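Local coordinates for protein abietadiene synthase, chloroplastic (Abies grandis, PDB 3S9V) that is a largely helical chloroplast enzyme of the terpene synthase family, with an N-terminal domain and a metal-binding domain of that family, at residues L88-W93 / Y102-A107. Sequence-based numbering, arbitrary orientation.
Sequences LKDGSW and YDRILA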
# COMPACT_ATOMS: atom_id res chain seq x y z
N LEU A 88 21.82 30.26 -6.18
CA LEU A 88 20.81 30.85 -5.30
C LEU A 88 21.27 32.18 -4.70
O LEU A 88 22.44 32.54 -4.80
CB LEU A 88 20.45 29.85 -4.19
CG LEU A 88 19.98 28.47 -4.67
CD1 LEU A 88 19.70 27.58 -3.46
CD2 LEU A 88 18.73 28.60 -5.53
N LYS A 89 20.34 32.89 -4.06
CA LYS A 89 20.63 34.19 -3.45
C LYS A 89 21.71 34.19 -2.38
O LYS A 89 22.45 35.17 -2.25
CB LYS A 89 19.35 34.80 -2.87
CG LYS A 89 18.35 35.24 -3.91
CD LYS A 89 17.13 35.90 -3.29
CE LYS A 89 16.16 36.38 -4.36
NZ LYS A 89 14.96 37.02 -3.77
N ASP A 90 21.80 33.12 -1.61
CA ASP A 90 22.81 33.06 -0.56
C ASP A 90 24.17 32.61 -1.09
O ASP A 90 25.13 32.46 -0.34
CB ASP A 90 22.34 32.12 0.57
CG ASP A 90 22.16 30.68 0.10
OD1 ASP A 90 21.76 29.83 0.93
OD2 ASP A 90 22.41 30.38 -1.09
N GLY A 91 24.26 32.38 -2.40
CA GLY A 91 25.52 31.98 -3.00
C GLY A 91 25.71 30.49 -3.18
O GLY A 91 26.71 30.05 -3.76
N SER A 92 24.77 29.71 -2.69
CA SER A 92 24.87 28.26 -2.81
C SER A 92 24.16 27.79 -4.08
O SER A 92 23.50 28.56 -4.77
CB SER A 92 24.22 27.59 -1.61
OG SER A 92 22.81 27.76 -1.64
N TRP A 93 24.33 26.50 -4.36
CA TRP A 93 23.67 25.84 -5.48
C TRP A 93 22.97 24.66 -4.83
O TRP A 93 23.39 24.19 -3.76
CB TRP A 93 24.68 25.31 -6.51
CG TRP A 93 25.11 26.30 -7.54
CD1 TRP A 93 24.48 26.59 -8.72
CD2 TRP A 93 26.27 27.13 -7.49
NE1 TRP A 93 25.19 27.54 -9.41
CE2 TRP A 93 26.29 27.89 -8.68
CE3 TRP A 93 27.30 27.29 -6.55
CZ2 TRP A 93 27.30 28.81 -8.95
CZ3 TRP A 93 28.31 28.21 -6.82
CH2 TRP A 93 28.30 28.95 -8.02
N TYR A 102 23.91 19.54 3.79
CA TYR A 102 24.78 18.66 3.00
C TYR A 102 24.62 18.90 1.50
O TYR A 102 25.60 19.04 0.78
CB TYR A 102 24.49 17.20 3.32
CG TYR A 102 24.89 16.78 4.71
CD1 TYR A 102 23.97 16.21 5.57
CD2 TYR A 102 26.20 16.95 5.15
CE1 TYR A 102 24.33 15.81 6.86
CE2 TYR A 102 26.58 16.55 6.44
CZ TYR A 102 25.63 15.98 7.28
OH TYR A 102 25.98 15.57 8.55
N ASP A 103 23.37 18.92 1.05
CA ASP A 103 23.03 19.14 -0.35
C ASP A 103 23.68 20.43 -0.88
O ASP A 103 24.37 20.42 -1.89
CB ASP A 103 21.49 19.22 -0.47
CG ASP A 103 21.00 19.46 -1.91
OD1 ASP A 103 21.18 18.58 -2.78
OD2 ASP A 103 20.40 20.53 -2.15
N ARG A 104 23.46 21.55 -0.18
CA ARG A 104 24.02 22.83 -0.60
C ARG A 104 25.54 22.89 -0.66
O ARG A 104 26.09 23.37 -1.65
CB ARG A 104 23.49 23.96 0.29
CG ARG A 104 21.97 24.14 0.24
CD ARG A 104 21.48 24.34 -1.19
NE ARG A 104 20.02 24.47 -1.23
CZ ARG A 104 19.35 25.51 -0.76
NH1 ARG A 104 20.00 26.53 -0.21
NH2 ARG A 104 18.03 25.53 -0.81
N ILE A 105 26.23 22.41 0.37
CA ILE A 105 27.69 22.46 0.34
C ILE A 105 28.27 21.50 -0.69
O ILE A 105 29.34 21.75 -1.23
CB ILE A 105 28.33 22.14 1.72
CG1 ILE A 105 27.89 20.76 2.20
CG2 ILE A 105 27.96 23.20 2.72
CD1 ILE A 105 28.58 20.32 3.46
N LEU A 106 27.56 20.40 -0.95
CA LEU A 106 28.00 19.42 -1.95
C LEU A 106 27.92 20.06 -3.33
O LEU A 106 28.88 20.05 -4.09
CB LEU A 106 27.11 18.18 -1.92
CG LEU A 106 27.40 17.13 -2.99
CD1 LEU A 106 28.67 16.39 -2.61
CD2 LEU A 106 26.24 16.14 -3.10
N ALA A 107 26.76 20.61 -3.64
CA ALA A 107 26.54 21.25 -4.94
C ALA A 107 27.42 22.48 -5.14
O ALA A 107 27.95 22.69 -6.23
CB ALA A 107 25.07 21.63 -5.10
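W93 and A107 form one close-packed part of this contact: the carbonyl O of W93 lies 3.3 Å from CB of A107 and 3.2 Å from CD of R104. W93 O also receives a CA-H...O contact from R104 CA (3.5 Å, 156° at the hydrogen), while CB of W93 packs against CB of A107 at 4.0 Å. The loop backbone thus lies directly on helix 101-117, where T108 OG1 also accepts from W93 N.

R104 bends at chi2 (-55°), which carries its guanidinium back to the loop beneath L88, whose CD1 packs just as tightly, 3.4 Å above the plane of the R104 guanidinium, over its centre. Only the polar reach towards the exposed D90 is loose: NH1 meets S92 OG through a weak hydrogen bond, and D90 OD1 in a long salt bridge (3.9 Å) at the guanidinium edge; a firmer anchor for the group is NH2 to the carbonyl of E95. D90 OD2 turns inward, accepting from S92 OG (2.7 Å) and, in an Asx turn that overlaps the type I turn L88-G91, from S92 N (2.9 Å).

Q87 donates to G91 O and touches the W93 side chain, whose NE1 bonds to I83 O. With G91 between them, this spacing of glutamine, glycine and tryptophan matches the QW motif, which ties a helix-connecting loop to its neighbouring helices in the (alpha/alpha) barrel domains of terpene cyclases.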